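Local coordinates for ABC transporter sugar binding protein (Xanthomonas axonopodis pv. citri, PDB 3UOR), which probably binds maltose or related sugars in the periplasm as the solute-binding component of an ABC sugar-uptake system, at residues A[89-94]-A[126-131]; A[119-124]-A[137-142]; A[196-201]-A[297-302]; A[233-238]-A[390-395]; A[344-347]-A[351-354]. All blocks are in the same frame, centred on the assembly; numbering follows the deposited sequence.

Following the chain from the N terminus, contact 1 closes the first loop, bringing the end of strand 86-90 to the turn after helix 123-127. Contact 2 crosses it, since 119-124 lies inside that loop while 137-142, on strand 134-150, lies beyond it; the two share helix 123-127 and touch. Contact 3 opens next and joins helix 195-202 to the loop before strand 303-307, a loop that also reaches Asn91 of contact 1. Contact 4 crosses contact 3, touches it through Met233 on Phe200, and pairs helices 221-235 and 377-394, far from contacts 1 and 2. Contact 5, a local corner of two short helices, nests inside the loop of contact 4 and touches contact 2.

Contact 1. Residues A[89-94]-A[126-131]; sequences LGNTWL and WDTNLV
Asn91 and Thr128 meet where the end of strand 86-90 faces the type I turn Asp127-Leu130 that leads from helix 123-127 into strand 130-131. Among the polar atoms, Asn91 ND2 stands 3.5 Å from Thr128 OG1, but each group has a firmer partner elsewhere. The amide of Asn91 is hydrogen-bonded to Ala300 O, and the hydroxyl of Thr128 reaches back to Val125 O in the preceding helical turn. With chi1 at 60°, CG of Asn91 sits between its own backbone N and carbonyl carbon, and the amide is thereby laid beside the threonine, whose CB is 4.0 Å from ND2.

The two backbones are joined through water 1. It gives one proton to Asn91 O at 2.6 Å and the other to Thr128 O at 2.9 Å, bridging the facing carbonyls.

The apolar part belongs to Leu94, at the start of helix 94-99. One methyl, CD2, does the touching: it lies 3.4 Å from Asn129 CA and 3.5 Å from Thr128 O, pressed against the peptide that links the two turn residues. Leu94 also packs on Val306 of the neighbouring strand 303-307.

All four touching residues are buried, and the chemistry follows from this: two acceptors that could not bond to each other share the protons of a single bridging water, while one leucine methyl closes the apolar side.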
# COMPACT_ATOMS: atom_id res chain seq x y z
N LEU A 89 -4.06 6.65 -10.63
CA LEU A 89 -5.14 5.83 -10.09
C LEU A 89 -4.62 4.98 -8.95
O LEU A 89 -3.68 4.20 -9.12
CB LEU A 89 -5.72 4.91 -11.17
CG LEU A 89 -7.22 4.92 -11.43
CD1 LEU A 89 -7.72 6.33 -11.63
CD2 LEU A 89 -7.54 4.08 -12.64
N GLY A 90 -5.22 5.13 -7.77
CA GLY A 90 -4.95 4.19 -6.69
C GLY A 90 -5.10 2.79 -7.25
O GLY A 90 -6.04 2.50 -7.99
N ASN A 91 -4.17 1.90 -6.93
CA ASN A 91 -4.19 0.65 -7.66
C ASN A 91 -5.33 -0.32 -7.32
O ASN A 91 -5.50 -1.32 -7.99
CB ASN A 91 -2.80 0.00 -7.73
CG ASN A 91 -2.26 -0.31 -6.39
OD1 ASN A 91 -3.01 -0.37 -5.43
ND2 ASN A 91 -0.93 -0.51 -6.30
N THR A 92 -6.13 -0.03 -6.29
CA THR A 92 -7.30 -0.86 -6.02
C THR A 92 -8.51 -0.35 -6.82
O THR A 92 -9.54 -1.01 -6.90
CB THR A 92 -7.65 -0.96 -4.51
OG1 THR A 92 -7.80 0.34 -3.96
CG2 THR A 92 -6.57 -1.70 -3.75
N TRP A 93 -8.35 0.82 -7.43
CA TRP A 93 -9.37 1.38 -8.32
C TRP A 93 -9.30 0.81 -9.73
O TRP A 93 -10.27 0.91 -10.47
CB TRP A 93 -9.22 2.90 -8.40
CG TRP A 93 -9.52 3.60 -7.13
CD1 TRP A 93 -9.79 3.02 -5.93
CD2 TRP A 93 -9.59 5.02 -6.93
NE1 TRP A 93 -10.02 3.99 -4.98
CE2 TRP A 93 -9.90 5.22 -5.57
CE3 TRP A 93 -9.42 6.12 -7.75
CZ2 TRP A 93 -10.05 6.49 -5.03
CZ3 TRP A 93 -9.56 7.37 -7.22
CH2 TRP A 93 -9.87 7.55 -5.87
N LEU A 94 -8.17 0.23 -10.12
CA LEU A 94 -8.01 -0.27 -11.49
C LEU A 94 -9.11 -1.23 -11.94
O LEU A 94 -9.64 -1.07 -13.04
CB LEU A 94 -6.65 -0.96 -11.66
CG LEU A 94 -5.60 -0.31 -12.53
CD1 LEU A 94 -5.41 1.13 -12.13
CD2 LEU A 94 -4.31 -1.08 -12.40
N TRP A 126 3.78 -5.14 -10.10
CA TRP A 126 3.32 -5.25 -11.48
C TRP A 126 1.96 -5.92 -11.51
O TRP A 126 1.07 -5.56 -12.26
CB TRP A 126 4.29 -6.09 -12.31
CG TRP A 126 4.06 -5.95 -13.79
CD1 TRP A 126 3.48 -6.87 -14.62
CD2 TRP A 126 4.40 -4.83 -14.61
NE1 TRP A 126 3.45 -6.39 -15.91
CE2 TRP A 126 3.99 -5.13 -15.93
CE3 TRP A 126 4.99 -3.59 -14.36
CZ2 TRP A 126 4.17 -4.24 -16.99
CZ3 TRP A 126 5.17 -2.70 -15.42
CH2 TRP A 126 4.76 -3.04 -16.71
N ASP A 127 1.81 -6.95 -10.68
CA ASP A 127 0.59 -7.75 -10.69
C ASP A 127 -0.66 -6.92 -10.38
O ASP A 127 -1.73 -7.21 -10.90
CB ASP A 127 0.74 -8.95 -9.73
CG ASP A 127 -0.45 -9.88 -9.76
OD1 ASP A 127 -0.87 -10.30 -10.86
OD2 ASP A 127 -0.98 -10.21 -8.67
N THR A 128 -0.53 -5.86 -9.58
CA THR A 128 -1.70 -5.02 -9.27
C THR A 128 -2.27 -4.32 -10.51
O THR A 128 -3.40 -3.86 -10.47
CB THR A 128 -1.41 -3.95 -8.19
OG1 THR A 128 -0.49 -2.97 -8.68
CG2 THR A 128 -0.83 -4.57 -6.92
N ASN A 129 -1.50 -4.23 -11.59
CA ASN A 129 -2.02 -3.55 -12.79
C ASN A 129 -2.63 -4.52 -13.79
O ASN A 129 -3.06 -4.11 -14.86
CB ASN A 129 -0.94 -2.72 -13.46
CG ASN A 129 -0.63 -1.46 -12.70
OD1 ASN A 129 -0.77 -0.36 -13.22
ND2 ASN A 129 -0.23 -1.61 -11.45
N LEU A 130 -2.63 -5.80 -13.46
CA LEU A 130 -3.16 -6.80 -14.37
C LEU A 130 -4.58 -7.15 -13.96
O LEU A 130 -4.84 -7.51 -12.81
CB LEU A 130 -2.29 -8.05 -14.36
CG LEU A 130 -0.97 -7.90 -15.12
CD1 LEU A 130 -0.04 -9.07 -14.81
CD2 LEU A 130 -1.28 -7.82 -16.61
N VAL A 131 -5.51 -7.00 -14.88
CA VAL A 131 -6.89 -7.30 -14.59
C VAL A 131 -7.38 -8.31 -15.60
O VAL A 131 -7.55 -7.99 -16.78
CB VAL A 131 -7.77 -6.05 -14.61
CG1 VAL A 131 -9.22 -6.44 -14.46
CG2 VAL A 131 -7.36 -5.10 -13.50
O HOH W 1 -5.45 -3.91 -8.41

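Contact 2. Residues A[119-124]-A[137-142]; sequences ADYFPG and GVPWYV
Tyr121 leans on Val138 and Pro139 of strand 134-150, just ahead of a classic beta bulge in which Trp140 and Tyr141 both face Ser303 on the adjoining strand. The tyrosine belongs to the loop entering helix 123-127, with Phe122 at the N-cap position, so the contact sets a helix entrance against the long strand 134-150 of this alpha/beta protein.

Apolar packing provides the direct touch. Pro139 comes at the ring obliquely with its CG, 3.9 Å from Tyr121 CD1, and its CD lies 4.1 Å from Tyr121 CE1. Farther out, Val138 crosses the tyrosine at about a right angle, its CG1 methyl 3.8 Å from Tyr121 OH and 4.3 Å from Tyr121 CZ. With chi1 at -79°, CG of Tyr121 is swung away from its own carbonyl carbon, which sends the ring out to the strand. Trp126, one turn into the helix, meets the same ring and also packs on Pro139, making a small cluster of the three. At the helix entrance itself, Phe122 turns to another part of the fold and meets the ring of Trp347.

Polar contact is made through water. Water 2 sits in the plane of the tyrosine ring at its hydroxyl edge and gives a proton to the carbonyl of the proline that the ring packs on, with 2.5 Å to Tyr121 OH and 2.9 Å to Pro139 O.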
# COMPACT_ATOMS: atom_id res chain seq x y z
N ALA A 119 10.14 -6.87 -16.34
CA ALA A 119 10.96 -7.76 -15.51
C ALA A 119 11.70 -6.98 -14.42
O ALA A 119 12.19 -7.56 -13.46
CB ALA A 119 11.96 -8.56 -16.37
N ASP A 120 11.80 -5.66 -14.58
CA ASP A 120 12.52 -4.85 -13.59
C ASP A 120 11.59 -4.35 -12.47
O ASP A 120 12.04 -3.73 -11.51
CB ASP A 120 13.20 -3.67 -14.28
CG ASP A 120 14.12 -2.88 -13.35
OD1 ASP A 120 14.00 -1.62 -13.33
OD2 ASP A 120 14.94 -3.50 -12.65
N TYR A 121 10.28 -4.61 -12.62
CA TYR A 121 9.30 -4.16 -11.63
C TYR A 121 9.03 -5.24 -10.58
O TYR A 121 8.98 -6.43 -10.89
CB TYR A 121 7.97 -3.78 -12.31
CG TYR A 121 8.00 -2.42 -12.97
CD1 TYR A 121 7.36 -1.34 -12.40
CD2 TYR A 121 8.70 -2.20 -14.16
CE1 TYR A 121 7.40 -0.09 -12.99
CE2 TYR A 121 8.73 -0.95 -14.76
CZ TYR A 121 8.08 0.09 -14.17
OH TYR A 121 8.08 1.35 -14.74
N PHE A 122 8.87 -4.84 -9.33
CA PHE A 122 8.59 -5.84 -8.31
C PHE A 122 7.33 -6.61 -8.74
O PHE A 122 6.35 -6.01 -9.18
CB PHE A 122 8.45 -5.19 -6.94
CG PHE A 122 9.69 -4.43 -6.52
CD1 PHE A 122 10.85 -5.11 -6.18
CD2 PHE A 122 9.68 -3.05 -6.47
CE1 PHE A 122 11.99 -4.42 -5.78
CE2 PHE A 122 10.82 -2.35 -6.08
CZ PHE A 122 11.99 -3.04 -5.75
N PRO A 123 7.38 -7.94 -8.68
CA PRO A 123 6.32 -8.74 -9.32
C PRO A 123 4.94 -8.50 -8.68
O PRO A 123 3.98 -8.37 -9.42
CB PRO A 123 6.79 -10.19 -9.14
CG PRO A 123 7.78 -10.13 -7.99
CD PRO A 123 8.45 -8.78 -8.10
N GLY A 124 4.86 -8.43 -7.35
CA GLY A 124 3.60 -8.15 -6.69
C GLY A 124 3.08 -6.76 -7.07
O GLY A 124 1.88 -6.54 -7.14
N GLY A 137 -2.38 -0.55 -16.54
CA GLY A 137 -1.69 0.59 -15.99
C GLY A 137 -0.20 0.31 -15.89
O GLY A 137 0.26 -0.80 -16.20
N VAL A 138 0.56 1.30 -15.45
CA VAL A 138 1.96 1.09 -15.10
C VAL A 138 2.14 1.57 -13.66
O VAL A 138 1.68 2.67 -13.32
CB VAL A 138 2.91 1.88 -16.05
CG1 VAL A 138 4.37 1.73 -15.61
CG2 VAL A 138 2.73 1.41 -17.49
N PRO A 139 2.77 0.75 -12.81
CA PRO A 139 2.91 1.17 -11.41
C PRO A 139 3.68 2.48 -11.36
O PRO A 139 4.70 2.59 -12.03
CB PRO A 139 3.75 0.05 -10.79
CG PRO A 139 3.52 -1.14 -11.67
CD PRO A 139 3.37 -0.57 -13.06
N TRP A 140 3.23 3.43 -10.56
CA TRP A 140 3.95 4.69 -10.43
C TRP A 140 4.79 4.72 -9.15
O TRP A 140 6.00 4.93 -9.19
CB TRP A 140 2.97 5.85 -10.46
CG TRP A 140 3.59 7.20 -10.43
CD1 TRP A 140 4.88 7.51 -10.67
CD2 TRP A 140 2.91 8.43 -10.14
NE1 TRP A 140 5.08 8.88 -10.53
CE2 TRP A 140 3.88 9.46 -10.21
CE3 TRP A 140 1.59 8.76 -9.81
CZ2 TRP A 140 3.56 10.79 -9.97
CZ3 TRP A 140 1.28 10.09 -9.57
CH2 TRP A 140 2.26 11.09 -9.66
N TYR A 141 4.16 4.51 -8.00
CA TYR A 141 4.93 4.40 -6.76
C TYR A 141 4.19 3.44 -5.84
O TYR A 141 3.03 3.13 -6.06
CB TYR A 141 5.09 5.76 -6.08
CG TYR A 141 3.79 6.37 -5.61
CD1 TYR A 141 3.25 6.05 -4.37
CD2 TYR A 141 3.11 7.27 -6.41
CE1 TYR A 141 2.05 6.60 -3.95
CE2 TYR A 141 1.93 7.83 -6.00
CZ TYR A 141 1.40 7.49 -4.78
OH TYR A 141 0.22 8.07 -4.41
N VAL A 142 4.87 2.97 -4.80
CA VAL A 142 4.36 1.87 -3.99
C VAL A 142 4.21 2.32 -2.54
O VAL A 142 5.08 2.99 -1.99
CB VAL A 142 5.30 0.66 -4.03
CG1 VAL A 142 4.68 -0.55 -3.33
CG2 VAL A 142 5.65 0.30 -5.45
O HOH W 2 6.94 3.32 -13.65

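Contact 3. Residues A[196-201]-A[297-302]; sequences QQLSFA and AGIAGG
Leu198 and Ser199 meet Ile299 without any aromatic face between them; the flat ring of this helical turn, Phe200, points away from the loop. It packs edge-to-face with Phe229 and also touches Trp166, both on the flank of helix 195-202 turned away from the loop. What faces the loop 297-302 is therefore an aliphatic chain and a hydroxyl.

Leu198 reaches across with its CD2 methyl, 3.9 Å from Ile299 CG1 and 4.0 Å from Ile299 CD1. Its CG is trans to the backbone N (chi1 174°), which carries the branch from the helix surface toward the isoleucine, and the two side chains cross at about a right angle. Trp377 and Met384 of helix 377-394 also touch Leu198, extending the apolar patch beyond the loop.

Ser199 approaches the same isoleucine chain from a different direction, its OG 3.5 Å from Ile299 CD1. The backbones come near here too, with 4.8 Å between Ser199 CA and Gly298 CA. The hydroxyl is used twice: it bonds to Glu195 O, one turn back in its own helix, and it accepts from water 3 at 2.7 Å. That water in turn accepts from Ile299 N at 3.0 Å.

The loop that leads into strand 303-307 is thus held to the helix in two ways close to the middle of the molecule. Ile299 lends its side chain to an apolar grip, while its buried backbone N-H is satisfied by a water that the serine, already committed to Glu195, can take as a donor.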
# COMPACT_ATOMS: atom_id res chain seq x y z
N GLN A 196 -2.77 -3.28 8.78
CA GLN A 196 -1.98 -4.21 9.59
C GLN A 196 -2.52 -5.65 9.49
O GLN A 196 -1.78 -6.57 9.17
CB GLN A 196 -1.92 -3.75 11.04
CG GLN A 196 -1.27 -2.38 11.25
CD GLN A 196 -2.25 -1.25 11.07
OE1 GLN A 196 -3.37 -1.46 10.62
NE2 GLN A 196 -1.83 -0.04 11.43
N GLN A 197 -3.82 -5.84 9.75
CA GLN A 197 -4.45 -7.16 9.67
C GLN A 197 -4.28 -7.66 8.27
O GLN A 197 -3.98 -8.83 8.04
CB GLN A 197 -5.98 -7.11 9.93
CG GLN A 197 -6.40 -6.39 11.17
CD GLN A 197 -6.56 -4.89 10.96
OE1 GLN A 197 -5.56 -4.15 10.81
NE2 GLN A 197 -7.83 -4.42 10.96
N LEU A 198 -4.54 -6.77 7.31
CA LEU A 198 -4.44 -7.16 5.91
C LEU A 198 -3.01 -7.65 5.57
O LEU A 198 -2.85 -8.68 4.91
CB LEU A 198 -4.86 -6.02 4.99
CG LEU A 198 -4.66 -6.28 3.50
CD1 LEU A 198 -5.48 -7.49 3.08
CD2 LEU A 198 -5.08 -5.06 2.68
N SER A 199 -1.99 -6.93 6.04
CA SER A 199 -0.60 -7.32 5.78
C SER A 199 -0.37 -8.75 6.25
O SER A 199 0.13 -9.58 5.50
CB SER A 199 0.39 -6.39 6.49
OG SER A 199 0.26 -5.07 6.00
N PHE A 200 -0.75 -9.04 7.49
CA PHE A 200 -0.54 -10.37 8.05
C PHE A 200 -1.35 -11.44 7.34
O PHE A 200 -0.93 -12.60 7.27
CB PHE A 200 -0.81 -10.39 9.57
CG PHE A 200 0.15 -9.54 10.35
CD1 PHE A 200 1.53 -9.72 10.19
CD2 PHE A 200 -0.30 -8.54 11.19
CE1 PHE A 200 2.44 -8.94 10.88
CE2 PHE A 200 0.62 -7.74 11.89
CZ PHE A 200 1.99 -7.95 11.73
N ALA A 201 -2.52 -11.07 6.81
CA ALA A 201 -3.36 -12.02 6.08
C ALA A 201 -2.78 -12.32 4.70
O ALA A 201 -2.85 -13.46 4.20
CB ALA A 201 -4.79 -11.49 5.95
N ALA A 297 5.34 -11.38 3.20
CA ALA A 297 4.70 -10.48 2.26
C ALA A 297 4.21 -9.25 2.98
O ALA A 297 4.27 -9.17 4.21
CB ALA A 297 3.56 -11.16 1.56
N GLY A 298 3.71 -8.30 2.21
CA GLY A 298 3.11 -7.11 2.75
C GLY A 298 2.19 -6.58 1.68
O GLY A 298 2.00 -7.22 0.64
N ILE A 299 1.63 -5.41 1.91
CA ILE A 299 0.66 -4.81 0.99
C ILE A 299 1.37 -4.22 -0.25
O ILE A 299 2.45 -3.64 -0.12
CB ILE A 299 -0.10 -3.69 1.73
CG1 ILE A 299 -1.22 -4.30 2.58
CG2 ILE A 299 -0.71 -2.70 0.79
CD1 ILE A 299 -1.65 -3.37 3.68
N ALA A 300 0.78 -4.37 -1.42
CA ALA A 300 1.25 -3.71 -2.63
C ALA A 300 0.35 -2.52 -2.93
O ALA A 300 -0.44 -2.54 -3.88
CB ALA A 300 1.24 -4.68 -3.79
N GLY A 301 0.45 -1.49 -2.09
CA GLY A 301 -0.45 -0.34 -2.21
C GLY A 301 0.23 0.69 -3.08
O GLY A 301 1.31 0.45 -3.61
N GLY A 302 -0.40 1.85 -3.22
CA GLY A 302 0.20 2.94 -3.96
C GLY A 302 -0.65 3.24 -5.18
O GLY A 302 -1.83 2.91 -5.20
O HOH W 3 2.35 -4.13 4.54

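Contact 4. Residues A[233-238]-A[390-395]; sequences MYQQGW and RVVRGG
Tyr234 and Val392 pack helix 221-235 against helix 377-394 near their C-terminal ends, where the first helix finishes in a Schellman motif at Gly237. The valine stands at about a right angle to the tyrosine and sets its CG1 methyl over one face of the ring, near the root of the side chain: CG1 is 3.5 Å from both Tyr234 CG and Tyr234 CB. The second methyl, CG2, lies farther along, 3.9 Å from Tyr234 CD2. With chi1 of Tyr234 at -57°, CG lies beside the backbone N and the ring turns a face to the valine, its hydroxyl end extending beyond. That hydroxyl bonds to Met189 O, and Tyr230 from the preceding helical turn meets the ring edge-to-face.

Gln235 approaches differently. Its chain bends at chi2 and brings the amide of this exposed residue to the backbone of the other helix. OE1 takes a hydrogen bond from Lys241 NZ, and NE2 bonds to Asp231 OD1 as well as across the contact, so the amide is held at both ends and its rotation is fixed. A buried methyl-on-ring contact and an outer polar link together join the two helix ends.

The link across the helices is Gln235 NE2 to Val392 O, 3.1 Å long with an N-H...O angle of 159°; the donor lies in the carbonyl plane on a lone pair, at a C=O...N angle of 116°.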
# COMPACT_ATOMS: atom_id res chain seq x y z
N MET A 233 -1.81 -9.85 19.97
CA MET A 233 -0.95 -8.73 20.38
C MET A 233 -1.68 -7.77 21.32
O MET A 233 -1.09 -7.21 22.22
CB MET A 233 -0.44 -7.95 19.16
CG MET A 233 0.46 -8.77 18.21
SD MET A 233 1.29 -7.70 17.01
CE MET A 233 1.31 -8.83 15.62
N TYR A 234 -2.96 -7.51 21.06
CA TYR A 234 -3.71 -6.67 21.99
C TYR A 234 -4.00 -7.39 23.29
O TYR A 234 -3.90 -6.79 24.36
CB TYR A 234 -5.02 -6.17 21.38
CG TYR A 234 -4.83 -5.42 20.09
CD1 TYR A 234 -4.74 -4.04 20.07
CD2 TYR A 234 -4.72 -6.11 18.89
CE1 TYR A 234 -4.57 -3.36 18.86
CE2 TYR A 234 -4.54 -5.45 17.70
CZ TYR A 234 -4.46 -4.09 17.68
OH TYR A 234 -4.31 -3.47 16.47
N GLN A 235 -4.35 -8.67 23.21
CA GLN A 235 -4.74 -9.39 24.41
C GLN A 235 -3.55 -9.64 25.33
O GLN A 235 -3.74 -9.80 26.54
CB GLN A 235 -5.51 -10.69 24.12
CG GLN A 235 -6.74 -10.57 23.19
CD GLN A 235 -7.65 -9.40 23.51
OE1 GLN A 235 -7.68 -8.90 24.63
NE2 GLN A 235 -8.42 -8.97 22.53
N GLN A 236 -2.33 -9.68 24.78
CA GLN A 236 -1.15 -9.86 25.64
C GLN A 236 -0.72 -8.52 26.23
O GLN A 236 0.12 -8.47 27.11
CB GLN A 236 0.03 -10.47 24.88
CG GLN A 236 -0.23 -11.82 24.26
CD GLN A 236 -0.47 -12.88 25.29
OE1 GLN A 236 -0.10 -12.73 26.46
NE2 GLN A 236 -1.11 -13.98 24.87
N GLY A 237 -1.30 -7.43 25.74
CA GLY A 237 -0.91 -6.11 26.18
C GLY A 237 0.32 -5.61 25.43
O GLY A 237 0.98 -4.67 25.89
N TRP A 238 0.64 -6.22 24.29
CA TRP A 238 1.80 -5.79 23.50
C TRP A 238 1.43 -4.54 22.70
O TRP A 238 2.23 -3.60 22.58
CB TRP A 238 2.31 -6.89 22.56
CG TRP A 238 2.76 -8.11 23.28
CD1 TRP A 238 3.22 -8.18 24.56
CD2 TRP A 238 2.79 -9.45 22.77
NE1 TRP A 238 3.55 -9.48 24.87
CE2 TRP A 238 3.29 -10.28 23.79
CE3 TRP A 238 2.47 -10.02 21.53
CZ2 TRP A 238 3.45 -11.66 23.63
CZ3 TRP A 238 2.62 -11.39 21.37
CH2 TRP A 238 3.10 -12.19 22.41
N ARG A 390 -14.03 -5.48 16.75
CA ARG A 390 -14.99 -6.06 17.68
C ARG A 390 -14.37 -7.25 18.40
O ARG A 390 -14.59 -7.45 19.59
CB ARG A 390 -16.25 -6.52 16.94
CG ARG A 390 -17.52 -6.36 17.74
CD ARG A 390 -18.66 -6.02 16.80
NE ARG A 390 -18.79 -7.05 15.78
CZ ARG A 390 -19.10 -6.83 14.51
NH1 ARG A 390 -19.33 -5.59 14.08
NH2 ARG A 390 -19.19 -7.85 13.66
N VAL A 391 -13.61 -8.05 17.66
CA VAL A 391 -12.86 -9.14 18.23
C VAL A 391 -11.89 -8.61 19.29
O VAL A 391 -11.85 -9.13 20.41
CB VAL A 391 -12.08 -9.90 17.16
CG1 VAL A 391 -10.98 -10.76 17.79
CG2 VAL A 391 -13.04 -10.74 16.34
N VAL A 392 -11.13 -7.58 18.94
CA VAL A 392 -10.15 -7.01 19.88
C VAL A 392 -10.80 -6.36 21.11
O VAL A 392 -10.40 -6.60 22.24
CB VAL A 392 -9.23 -5.99 19.22
CG1 VAL A 392 -8.28 -5.42 20.25
CG2 VAL A 392 -8.44 -6.64 18.04
N ARG A 393 -11.78 -5.50 20.88
CA ARG A 393 -12.36 -4.73 21.97
C ARG A 393 -13.44 -5.52 22.70
O ARG A 393 -13.42 -5.59 23.91
CB ARG A 393 -12.94 -3.41 21.46
CG ARG A 393 -11.91 -2.47 20.85
CD ARG A 393 -12.49 -1.06 20.68
NE ARG A 393 -11.54 -0.06 21.16
CZ ARG A 393 -11.06 0.93 20.42
NH1 ARG A 393 -11.46 1.06 19.17
NH2 ARG A 393 -10.20 1.80 20.91
N GLY A 394 -14.36 -6.14 21.97
CA GLY A 394 -15.50 -6.79 22.59
C GLY A 394 -15.26 -8.25 22.92
O GLY A 394 -16.08 -8.88 23.54
N GLY A 395 -14.13 -8.80 22.51
CA GLY A 395 -13.90 -10.21 22.77
C GLY A 395 -14.80 -11.14 21.96
O GLY A 395 -14.90 -12.32 22.28

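Contact 5. Residues A[344-347]-A[351-354]; sequences RSTW and SLAN
Thr346 and Trp347 meet Leu352 and Ala353 across the corner between two consecutive short helices, 344-348 and 350-353. At the start of the first helix, Arg344 and Ser345 face the rest of the fold: the arginine forms a salt bridge with Glu366 and the serine hydroxyl bonds to Asp120, fastening the corner to the loop ahead of helix 123-127.

Thr346 comes next and touches Leu352 with its methyl, CG2 lying 3.6 Å from Leu352 CD1. The hydroxyl is turned elsewhere, to Gln330 OE1. The same leucine methyl, CD1, also rests 3.3 Å from the carbonyl oxygen Thr346 O.

Trp347 follows, its chi1 of -82° swinging the indole beside the backbone N, and the six-membered ring covers the other leucine methyl. Its NE1 is held by Pro341 O, which fixes the turn of the ring. Leu352 thus divides its methyls, CD1 on the threonine and CD2 on the tryptophan, while Ala353, exposed, sets its CB 3.6 Å from Trp347 O.

The contact with the indole is CH-pi: Leu352 CD2 sits 3.8 Å from the centroid of the Trp347 six-membered ring, 12° off its normal.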
# COMPACT_ATOMS: atom_id res chain seq x y z
N ARG A 344 13.33 -2.19 -9.63
CA ARG A 344 14.62 -2.49 -9.01
C ARG A 344 15.70 -1.53 -9.41
O ARG A 344 16.57 -1.21 -8.60
CB ARG A 344 15.08 -3.89 -9.36
CG ARG A 344 14.14 -4.91 -8.89
CD ARG A 344 14.81 -6.23 -8.72
NE ARG A 344 13.77 -7.20 -8.39
CZ ARG A 344 12.96 -7.72 -9.30
NH1 ARG A 344 13.09 -7.38 -10.58
NH2 ARG A 344 12.03 -8.59 -8.93
N SER A 345 15.68 -1.07 -10.65
CA SER A 345 16.80 -0.27 -11.09
C SER A 345 16.81 1.10 -10.42
O SER A 345 17.87 1.68 -10.20
CB SER A 345 16.92 -0.22 -12.62
OG SER A 345 15.84 0.47 -13.21
N THR A 346 15.65 1.62 -10.06
CA THR A 346 15.64 2.88 -9.32
C THR A 346 16.26 2.66 -7.95
O THR A 346 16.93 3.53 -7.43
CB THR A 346 14.25 3.43 -9.13
OG1 THR A 346 13.61 3.49 -10.40
CG2 THR A 346 14.31 4.83 -8.55
N TRP A 347 16.03 1.47 -7.40
CA TRP A 347 16.54 1.13 -6.07
C TRP A 347 18.05 0.94 -6.08
O TRP A 347 18.67 0.98 -5.02
CB TRP A 347 15.84 -0.12 -5.52
CG TRP A 347 14.50 0.24 -4.89
CD1 TRP A 347 13.29 0.28 -5.51
CD2 TRP A 347 14.27 0.68 -3.54
NE1 TRP A 347 12.31 0.69 -4.63
CE2 TRP A 347 12.90 0.95 -3.41
CE3 TRP A 347 15.10 0.86 -2.43
CZ2 TRP A 347 12.33 1.38 -2.21
CZ3 TRP A 347 14.54 1.29 -1.24
CH2 TRP A 347 13.16 1.54 -1.14
N SER A 351 21.34 7.31 -4.54
CA SER A 351 20.31 8.03 -3.80
C SER A 351 19.47 7.09 -2.88
O SER A 351 19.23 7.39 -1.72
CB SER A 351 19.41 8.73 -4.84
OG SER A 351 18.34 9.46 -4.26
N LEU A 352 19.05 5.95 -3.42
CA LEU A 352 18.23 4.99 -2.68
C LEU A 352 19.04 3.90 -2.01
O LEU A 352 18.79 3.53 -0.86
CB LEU A 352 17.19 4.37 -3.62
CG LEU A 352 15.92 5.22 -3.73
CD1 LEU A 352 15.39 5.27 -5.12
CD2 LEU A 352 14.85 4.71 -2.77
N ALA A 353 20.04 3.38 -2.71
CA ALA A 353 20.80 2.23 -2.24
C ALA A 353 21.60 2.51 -0.97
O ALA A 353 21.93 1.58 -0.22
CB ALA A 353 21.72 1.74 -3.35
N ASN A 354 21.95 3.78 -0.76
CA ASN A 354 22.67 4.20 0.44
C ASN A 354 21.78 4.84 1.52
O ASN A 354 22.27 5.47 2.45
CB ASN A 354 23.77 5.20 0.05
CG ASN A 354 24.77 4.60 -0.91
OD1 ASN A 354 25.17 3.43 -0.77
ND2 ASN A 354 25.20 5.40 -1.89